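Local coordinates for transcriptional regulatory protein RcsB (Salmonella typhimurium, PDB 5O8Y) that probably serves as the DNA-binding response regulator of the Rcs signalling system, controlling transcription of numerous genes, at residues F[3-8]-F[28-33]; F[53-58]-F[69-74]; F[85-90]-F[106-111]. All blocks are in the same frame, centred on the assembly; numbering follows the deposited sequence.

The three contacts follow one another along the receiver domain without nesting or crossing. From the N terminus, contact 1 closes the loop around helix 13-24 by pairing strand 4-9 with strand 29-35 at one edge of the sheet. Contact 2 then closes the short loop between strand 52-55 and helix 68-77, packing the helix back on the strand. Contact 3 closes the loop around helix 92-99 and pairs strand 82-87 with strand 105-108 at the far edge. Contact 2 bridges the other two, since strand 52-55 lies between strands 4-9 and 82-87: I54 N meets I7 O and L86 N meets T55 O. Contacts 2 and 3 also share one sulfate at the C-terminal ends of the strands.

Contact 1: residues F[3-8]-F[28-33]; sequences NMNVII and WVNVVG
The carbonyl oxygen V6 O takes two contacts from the neighbouring strand: V32 N donates to it over 2.9 Å in a nearly straight bond, and the CA-H of V31 lies against it. N30 O is held in the same way, by V6 N and the CA-H of N5. Bonds from M4 N to W28 O and from N30 N to M4 O carry the ladder back toward the start of both strands, which run in the same sense, the axes of the two short segments inclined by 44°. At the other end of the ladder, I8 N donates to G33 O (2.9 Å).

M4, V6, V29 and V31 project from one face. There V6 CG2 packs on V29 CG1 at 4.1 Å. Farther along, I8 crosses V31 at about a right angle. CG1 of I8 is held between the backbone N and the carbonyl carbon (chi1 59°), and its CD1 rests 4.0 Å from V31 CG1; both side chains also meet helix 13-24. Near the start of the strands, the M4 chain runs straight to its thioether and then bends, setting SD near the plane of the W28 indole, at its edge and 4.4 Å from CZ3. V29 CG2 covers part of one face of that ring, and L120 and Q124 of helix 112-124 touch both M4 and W28.

On the face of N5 and N30 the two amides lie side by side, their planes 63° apart. N30 ND2 makes a weak, long bond of 3.4 Å to N5 OD1, while N5 ND2 is bonded to D49 O and touches V32 CG1, the N5 and V32 side chains crossing at about a right angle.

This parallel pairing, with helix 13-24 as the connection, is the first beta-alpha-beta crossover of the CheY-like receiver fold.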
loop_
_atom_site.group_PDB
_atom_site.type_symbol
_atom_site.label_atom_id
_atom_site.label_comp_id
_atom_site.label_asym_id
_atom_site.label_seq_id
_atom_site.Cartn_x
_atom_site.Cartn_y
_atom_site.Cartn_z
ATOM N N ASN F 3 -32.200 -8.802 28.115
ATOM C CA ASN F 3 -32.678 -7.463 27.723
ATOM C C ASN F 3 -31.615 -6.719 26.906
ATOM O O ASN F 3 -30.439 -6.713 27.270
ATOM C CB ASN F 3 -33.077 -6.616 28.947
ATOM C CG ASN F 3 -34.456 -6.968 29.501
ATOM O OD1 ASN F 3 -35.020 -6.209 30.291
ATOM N ND2 ASN F 3 -35.002 -8.113 29.097
ATOM N N MET F 4 -32.052 -6.098 25.810
ATOM C CA MET F 4 -31.173 -5.416 24.858
ATOM C C MET F 4 -31.733 -4.024 24.577
ATOM O O MET F 4 -32.882 -3.889 24.153
ATOM C CB MET F 4 -31.098 -6.235 23.565
ATOM C CG MET F 4 -30.343 -5.600 22.402
ATOM S SD MET F 4 -30.361 -6.672 20.948
ATOM C CE MET F 4 -28.965 -7.736 21.282
ATOM N N ASN F 5 -30.931 -2.997 24.829
ATOM C CA ASN F 5 -31.293 -1.636 24.453
ATOM C C ASN F 5 -30.885 -1.374 22.999
ATOM O O ASN F 5 -29.851 -1.874 22.531
ATOM C CB ASN F 5 -30.666 -0.607 25.400
ATOM C CG ASN F 5 -31.333 -0.577 26.766
ATOM O OD1 ASN F 5 -32.253 -1.352 27.053
ATOM N ND2 ASN F 5 -30.874 0.333 27.618
ATOM N N VAL F 6 -31.697 -0.577 22.306
ATOM C CA VAL F 6 -31.591 -0.377 20.863
ATOM C C VAL F 6 -31.851 1.101 20.534
ATOM O O VAL F 6 -32.677 1.755 21.167
ATOM C CB VAL F 6 -32.580 -1.343 20.146
ATOM C CG1 VAL F 6 -33.129 -0.794 18.844
ATOM C CG2 VAL F 6 -31.925 -2.694 19.903
ATOM N N ILE F 7 -31.131 1.616 19.544
ATOM C CA ILE F 7 -31.401 2.934 18.967
ATOM C C ILE F 7 -31.869 2.706 17.535
ATOM O O ILE F 7 -31.319 1.846 16.842
ATOM C CB ILE F 7 -30.137 3.818 18.947
ATOM C CG1 ILE F 7 -29.564 3.980 20.355
ATOM C CG2 ILE F 7 -30.444 5.189 18.355
ATOM C CD1 ILE F 7 -28.084 4.282 20.364
ATOM N N ILE F 8 -32.867 3.470 17.091
ATOM C CA ILE F 8 -33.377 3.354 15.718
ATOM C C ILE F 8 -33.267 4.686 14.989
ATOM O O ILE F 8 -33.467 5.743 15.583
ATOM C CB ILE F 8 -34.822 2.789 15.644
ATOM C CG1 ILE F 8 -35.820 3.653 16.423
ATOM C CG2 ILE F 8 -34.859 1.364 16.183
ATOM C CD1 ILE F 8 -37.243 3.133 16.346
ATOM N N TRP F 28 -38.041 -8.490 25.218
ATOM C CA TRP F 28 -36.593 -8.429 25.486
ATOM C C TRP F 28 -35.829 -7.345 24.688
ATOM O O TRP F 28 -34.609 -7.237 24.821
ATOM C CB TRP F 28 -35.943 -9.808 25.273
ATOM C CG TRP F 28 -36.144 -10.409 23.909
ATOM C CD1 TRP F 28 -37.180 -11.210 23.513
ATOM C CD2 TRP F 28 -35.285 -10.272 22.770
ATOM N NE1 TRP F 28 -37.024 -11.570 22.196
ATOM C CE2 TRP F 28 -35.871 -11.008 21.714
ATOM C CE3 TRP F 28 -34.080 -9.593 22.535
ATOM C CZ2 TRP F 28 -35.287 -11.090 20.437
ATOM C CZ3 TRP F 28 -33.500 -9.676 21.265
ATOM C CH2 TRP F 28 -34.107 -10.416 20.234
ATOM N N VAL F 29 -36.533 -6.551 23.875
ATOM C CA VAL F 29 -35.942 -5.407 23.164
ATOM C C VAL F 29 -36.586 -4.115 23.674
ATOM O O VAL F 29 -37.807 -4.025 23.772
ATOM C CB VAL F 29 -36.135 -5.522 21.639
ATOM C CG1 VAL F 29 -35.588 -4.294 20.922
ATOM C CG2 VAL F 29 -35.466 -6.783 21.111
ATOM N N ASN F 30 -35.750 -3.127 23.986
ATOM C CA ASN F 30 -36.174 -1.840 24.530
ATOM C C ASN F 30 -35.564 -0.729 23.659
ATOM O O ASN F 30 -34.341 -0.613 23.555
ATOM C CB ASN F 30 -35.684 -1.725 25.985
ATOM C CG ASN F 30 -36.161 -0.456 26.690
ATOM O OD1 ASN F 30 -37.325 -0.068 26.584
ATOM N ND2 ASN F 30 -35.261 0.182 27.435
ATOM N N VAL F 31 -36.418 0.063 23.015
ATOM C CA VAL F 31 -35.978 1.183 22.188
ATOM C C VAL F 31 -35.742 2.384 23.098
ATOM O O VAL F 31 -36.672 2.823 23.767
ATOM C CB VAL F 31 -37.025 1.539 21.106
ATOM C CG1 VAL F 31 -36.579 2.749 20.287
ATOM C CG2 VAL F 31 -37.285 0.345 20.196
ATOM N N VAL F 32 -34.510 2.910 23.115
ATOM C CA VAL F 32 -34.150 4.083 23.961
ATOM C C VAL F 32 -33.863 5.373 23.188
ATOM O O VAL F 32 -33.571 6.398 23.799
ATOM C CB VAL F 32 -32.973 3.792 24.923
ATOM C CG1 VAL F 32 -33.327 2.635 25.843
ATOM C CG2 VAL F 32 -31.668 3.516 24.175
ATOM N N GLY F 33 -33.949 5.340 21.862
ATOM C CA GLY F 33 -33.857 6.571 21.073
ATOM C C GLY F 33 -34.260 6.362 19.627
ATOM O O GLY F 33 -34.025 5.288 19.065
#

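Contact 2: residues F[53-58]-F[69-74]; sequences LITDLS and TLIKYI. With SO4 (sulfate ion), chain R.
T55 and I71 reach toward each other tip to tip, with T55 CG2 3.9 Å from I71 CD1. The threonine is rotated so that OG1 stands opposite its own backbone N (chi1 -174°). This turns the methyl to the helix, while OG1 bonds in the carbonyl plane to a lone pair of D56 O, at 3.2 Å. I71 is also met from a second direction: L57 crosses it at about a right angle, CD2 lying 4.2 Å from I71 CG1. One turn farther along the helix, L53 crosses I74 in a similar way, its CD2 touching I74 CD1 at 4.1 Å. The aliphatic row I71 and I74 thus seats helix 68-77 on one face of the parallel sheet, forming the beta-alpha half of a crossover in the receiver domain.

At the end of strand 52-55 the chain turns past D56, the predicted phosphorylation site, whose OD1 forms a salt bridge with K109. L57 N donates to sulfate O3 (3.0 Å, 161°), and S58 OG lies close to O2 of the same ion. A second subunit covers this end: its G165 packs on L57 and its F166 on S58.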
loop_
_atom_site.group_PDB
_atom_site.type_symbol
_atom_site.label_atom_id
_atom_site.label_comp_id
_atom_site.label_asym_id
_atom_site.label_seq_id
_atom_site.Cartn_x
_atom_site.Cartn_y
_atom_site.Cartn_z
ATOM N N LEU F 53 -27.368 -0.172 17.154
ATOM C CA LEU F 53 -28.014 0.802 16.275
ATOM C C LEU F 53 -28.641 0.083 15.089
ATOM O O LEU F 53 -27.967 -0.701 14.409
ATOM C CB LEU F 53 -26.998 1.834 15.767
ATOM C CG LEU F 53 -27.468 2.813 14.678
ATOM C CD1 LEU F 53 -28.547 3.759 15.194
ATOM C CD2 LEU F 53 -26.288 3.598 14.139
ATOM N N ILE F 54 -29.925 0.361 14.852
ATOM C CA ILE F 54 -30.645 -0.092 13.651
ATOM C C ILE F 54 -30.898 1.161 12.825
ATOM O O ILE F 54 -31.565 2.097 13.287
ATOM C CB ILE F 54 -31.980 -0.788 13.999
ATOM C CG1 ILE F 54 -31.736 -2.022 14.878
ATOM C CG2 ILE F 54 -32.729 -1.196 12.731
ATOM C CD1 ILE F 54 -32.917 -2.419 15.738
ATOM N N THR F 55 -30.356 1.196 11.615
ATOM C CA THR F 55 -30.325 2.432 10.856
ATOM C C THR F 55 -30.573 2.262 9.366
ATOM O O THR F 55 -30.285 1.232 8.773
ATOM C CB THR F 55 -28.991 3.208 11.072
ATOM O OG1 THR F 55 -29.056 4.488 10.429
ATOM C CG2 THR F 55 -27.785 2.442 10.509
ATOM N N ASP F 56 -31.052 3.358 8.802
ATOM C CA ASP F 56 -31.356 3.570 7.392
ATOM C C ASP F 56 -30.084 3.925 6.624
ATOM O O ASP F 56 -29.086 4.293 7.228
ATOM C CB ASP F 56 -32.288 4.807 7.311
ATOM C CG ASP F 56 -33.323 4.709 6.242
ATOM O OD1 ASP F 56 -33.797 3.588 5.990
ATOM O OD2 ASP F 56 -33.700 5.761 5.687
ATOM N N LEU F 57 -30.158 3.881 5.294
ATOM C CA LEU F 57 -29.110 4.428 4.424
ATOM C C LEU F 57 -29.367 5.866 3.961
ATOM O O LEU F 57 -28.415 6.597 3.741
ATOM C CB LEU F 57 -28.896 3.539 3.193
ATOM C CG LEU F 57 -28.124 2.225 3.364
ATOM C CD1 LEU F 57 -28.059 1.497 2.033
ATOM C CD2 LEU F 57 -26.717 2.466 3.889
ATOM N N SER F 58 -30.623 6.281 3.816
ATOM C CA SER F 58 -30.944 7.556 3.136
ATOM C C SER F 58 -31.262 8.729 4.071
ATOM O O SER F 58 -32.073 9.601 3.725
ATOM C CB SER F 58 -32.114 7.353 2.163
ATOM O OG SER F 58 -33.348 7.225 2.858
ATOM N N THR F 69 -20.991 6.138 3.463
ATOM C CA THR F 69 -19.971 6.959 4.122
ATOM C C THR F 69 -20.337 7.314 5.572
ATOM O O THR F 69 -19.459 7.341 6.443
ATOM C CB THR F 69 -19.701 8.237 3.308
ATOM O OG1 THR F 69 -19.293 7.864 1.989
ATOM C CG2 THR F 69 -18.602 9.089 3.935
ATOM N N LEU F 70 -21.622 7.574 5.825
ATOM C CA LEU F 70 -22.110 7.810 7.190
ATOM C C LEU F 70 -21.942 6.583 8.060
ATOM O O LEU F 70 -21.614 6.712 9.232
ATOM C CB LEU F 70 -23.588 8.206 7.197
ATOM C CG LEU F 70 -24.264 8.387 8.562
ATOM C CD1 LEU F 70 -23.611 9.528 9.321
ATOM C CD2 LEU F 70 -25.755 8.634 8.383
ATOM N N ILE F 71 -22.198 5.398 7.497
ATOM C CA ILE F 71 -22.047 4.149 8.258
ATOM C C ILE F 71 -20.569 3.951 8.612
ATOM O O ILE F 71 -20.259 3.647 9.763
ATOM C CB ILE F 71 -22.592 2.888 7.526
ATOM C CG1 ILE F 71 -24.036 3.076 7.028
ATOM C CG2 ILE F 71 -22.521 1.674 8.443
ATOM C CD1 ILE F 71 -25.021 3.609 8.047
ATOM N N LYS F 72 -19.680 4.117 7.629
ATOM C CA LYS F 72 -18.219 4.144 7.866
ATOM C C LYS F 72 -17.860 5.076 9.027
ATOM O O LYS F 72 -17.134 4.687 9.945
ATOM C CB LYS F 72 -17.446 4.633 6.634
ATOM C CG LYS F 72 -17.153 3.598 5.569
ATOM C CD LYS F 72 -16.043 4.102 4.653
ATOM C CE LYS F 72 -15.803 3.193 3.455
ATOM N NZ LYS F 72 -16.717 3.517 2.321
ATOM N N TYR F 73 -18.387 6.299 8.970
ATOM C CA TYR F 73 -18.139 7.299 10.001
ATOM C C TYR F 73 -18.602 6.819 11.372
ATOM O O TYR F 73 -17.882 6.986 12.359
ATOM C CB TYR F 73 -18.807 8.626 9.646
ATOM C CG TYR F 73 -18.467 9.753 10.584
ATOM C CD1 TYR F 73 -19.152 9.920 11.790
ATOM C CD2 TYR F 73 -17.457 10.660 10.271
ATOM C CE1 TYR F 73 -18.833 10.949 12.659
ATOM C CE2 TYR F 73 -17.141 11.700 11.132
ATOM C CZ TYR F 73 -17.829 11.845 12.320
ATOM O OH TYR F 73 -17.505 12.875 13.175
ATOM N N ILE F 74 -19.787 6.220 11.443
ATOM C CA ILE F 74 -20.301 5.719 12.717
ATOM C C ILE F 74 -19.418 4.597 13.262
ATOM O O ILE F 74 -19.169 4.549 14.459
ATOM C CB ILE F 74 -21.774 5.260 12.617
ATOM C CG1 ILE F 74 -22.681 6.473 12.391
ATOM C CG2 ILE F 74 -22.216 4.555 13.902
ATOM C CD1 ILE F 74 -24.064 6.151 11.862
HETATM S S SO4 R . -33.610 3.354 2.808
HETATM O O1 SO4 R . -34.787 3.037 3.625
HETATM O O2 SO4 R . -33.586 4.800 2.558
HETATM O O3 SO4 R . -32.354 2.928 3.474
HETATM O O4 SO4 R . -33.747 2.650 1.517
#

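Contact 3: residues F[85-90]-F[106-111]; sequences VLTMNN and IVLKQG. With SO4 (sulfate ion), chain R.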
loop_
_atom_site.group_PDB
_atom_site.type_symbol
_atom_site.label_atom_id
_atom_site.label_comp_id
_atom_site.label_asym_id
_atom_site.label_seq_id
_atom_site.Cartn_x
_atom_site.Cartn_y
_atom_site.Cartn_z
ATOM N N VAL F 85 -27.994 -2.526 9.371
ATOM C CA VAL F 85 -28.503 -1.647 8.332
ATOM C C VAL F 85 -29.857 -2.189 7.863
ATOM O O VAL F 85 -29.947 -3.302 7.350
ATOM C CB VAL F 85 -27.508 -1.485 7.160
ATOM C CG1 VAL F 85 -28.133 -0.711 6.008
ATOM C CG2 VAL F 85 -26.262 -0.753 7.635
ATOM N N LEU F 86 -30.894 -1.378 8.058
ATOM C CA LEU F 86 -32.261 -1.697 7.668
ATOM C C LEU F 86 -32.628 -0.811 6.489
ATOM O O LEU F 86 -32.827 0.383 6.672
ATOM C CB LEU F 86 -33.204 -1.429 8.843
ATOM C CG LEU F 86 -34.694 -1.689 8.637
ATOM C CD1 LEU F 86 -34.944 -3.170 8.398
ATOM C CD2 LEU F 86 -35.479 -1.186 9.841
ATOM N N THR F 87 -32.735 -1.390 5.293
ATOM C CA THR F 87 -32.872 -0.600 4.063
ATOM C C THR F 87 -33.865 -1.173 3.049
ATOM O O THR F 87 -34.154 -2.371 3.048
ATOM C CB THR F 87 -31.502 -0.420 3.366
ATOM O OG1 THR F 87 -31.624 0.503 2.267
ATOM C CG2 THR F 87 -30.955 -1.756 2.863
ATOM N N MET F 88 -34.367 -0.287 2.193
ATOM C CA MET F 88 -35.153 -0.664 1.014
ATOM C C MET F 88 -34.274 -0.937 -0.206
ATOM O O MET F 88 -34.755 -1.521 -1.175
ATOM C CB MET F 88 -36.162 0.438 0.639
ATOM C CG MET F 88 -37.595 0.167 1.060
ATOM S SD MET F 88 -38.716 1.365 0.307
ATOM C CE MET F 88 -38.087 2.908 0.979
ATOM N N ASN F 89 -33.016 -0.490 -0.182
ATOM C CA ASN F 89 -32.136 -0.626 -1.347
ATOM C C ASN F 89 -31.833 -2.099 -1.621
ATOM O O ASN F 89 -31.278 -2.788 -0.768
ATOM C CB ASN F 89 -30.836 0.151 -1.146
ATOM C CG ASN F 89 -30.176 0.531 -2.451
ATOM O OD1 ASN F 89 -30.030 -0.292 -3.368
ATOM N ND2 ASN F 89 -29.766 1.789 -2.544
ATOM N N ASN F 90 -32.226 -2.570 -2.802
ATOM C CA ASN F 90 -32.033 -3.964 -3.207
ATOM C C ASN F 90 -30.899 -4.138 -4.232
ATOM O O ASN F 90 -30.712 -5.234 -4.767
ATOM C CB ASN F 90 -33.350 -4.520 -3.768
ATOM C CG ASN F 90 -34.418 -4.680 -2.697
ATOM O OD1 ASN F 90 -34.426 -5.662 -1.949
ATOM N ND2 ASN F 90 -35.339 -3.727 -2.634
ATOM N N ILE F 106 -27.292 -6.814 7.383
ATOM C CA ILE F 106 -28.319 -6.084 6.651
ATOM C C ILE F 106 -29.660 -6.797 6.832
ATOM O O ILE F 106 -29.720 -8.025 6.783
ATOM C CB ILE F 106 -27.998 -6.002 5.141
ATOM C CG1 ILE F 106 -26.698 -5.234 4.919
ATOM C CG2 ILE F 106 -29.141 -5.327 4.380
ATOM C CD1 ILE F 106 -26.183 -5.297 3.500
ATOM N N VAL F 107 -30.717 -6.013 7.042
ATOM C CA VAL F 107 -32.102 -6.487 6.946
ATOM C C VAL F 107 -32.782 -5.690 5.838
ATOM O O VAL F 107 -32.742 -4.467 5.839
ATOM C CB VAL F 107 -32.878 -6.283 8.265
ATOM C CG1 VAL F 107 -34.332 -6.737 8.121
ATOM C CG2 VAL F 107 -32.199 -7.026 9.408
ATOM N N LEU F 108 -33.397 -6.378 4.885
ATOM C CA LEU F 108 -34.222 -5.699 3.888
ATOM C C LEU F 108 -35.586 -5.443 4.513
ATOM O O LEU F 108 -36.122 -6.309 5.201
ATOM C CB LEU F 108 -34.362 -6.534 2.622
ATOM C CG LEU F 108 -33.054 -6.901 1.923
ATOM C CD1 LEU F 108 -33.325 -7.818 0.740
ATOM C CD2 LEU F 108 -32.304 -5.654 1.478
ATOM N N LYS F 109 -36.129 -4.252 4.278
ATOM C CA LYS F 109 -37.372 -3.814 4.922
ATOM C C LYS F 109 -38.581 -4.697 4.613
ATOM O O LYS F 109 -39.438 -4.892 5.478
ATOM C CB LYS F 109 -37.674 -2.355 4.576
ATOM C CG LYS F 109 -36.799 -1.400 5.360
ATOM C CD LYS F 109 -36.948 0.041 4.925
ATOM C CE LYS F 109 -36.318 0.955 5.967
ATOM N NZ LYS F 109 -36.241 2.374 5.544
ATOM N N GLN F 110 -38.634 -5.237 3.399
ATOM C CA GLN F 110 -39.697 -6.166 3.005
ATOM C C GLN F 110 -39.784 -7.432 3.882
ATOM O O GLN F 110 -40.870 -7.986 4.061
ATOM C CB GLN F 110 -39.596 -6.533 1.509
ATOM C CG GLN F 110 -38.282 -7.173 1.061
ATOM C CD GLN F 110 -37.322 -6.211 0.367
ATOM O OE1 GLN F 110 -37.252 -5.015 0.693
ATOM N NE2 GLN F 110 -36.563 -6.739 -0.594
ATOM N N GLY F 111 -38.650 -7.871 4.434
ATOM C CA GLY F 111 -38.605 -8.999 5.376
ATOM C C GLY F 111 -38.491 -8.620 6.849
ATOM O O GLY F 111 -38.358 -9.496 7.691
HETATM S S SO4 R . -33.610 3.354 2.808
HETATM O O1 SO4 R . -34.787 3.037 3.625
HETATM O O2 SO4 R . -33.586 4.800 2.558
HETATM O O3 SO4 R . -32.354 2.928 3.474
HETATM O O4 SO4 R . -33.747 2.650 1.517
#
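V107 is bonded between V85 and T87, its N donating to V85 O (2.8 Å) and its O accepting from T87 N, in a parallel ladder inclined by only 20° that K109 N continues to T87 O. L86 and V107 point to the same face, L86 CD1 resting 3.6 Å from V107 CG1. The L86 chain meets K109 at about a right angle, CG against CG. K109 runs out fully extended past M88, its CD 3.9 Å from M88 CG. This carries NZ to the sulfate, where the very short approach to O1 is doubtful in length, and to a salt bridge with D10.

T87 OG1 serves two partners: it donates to sulfate O3 (2.8 Å) and accepts from N89 N (3.0 Å), making an ST turn; the two bonds together would orient the hydroxyl. M88 N gives a further bond to sulfate O4, at 3.1 Å. Away from the ion, N90 and Q110 approach from opposite directions with amide planes 43° apart. Q110 NE2 donates in its own amide plane to N90 OD1 (2.8 Å), beside L108 CD1.

A hydroxyl ending one strand and a lysine following the next, both directed at an anion, are characteristic of the CheY-like phosphorylation site, where the sulfate is consistent with a stand-in for the phosphoryl group.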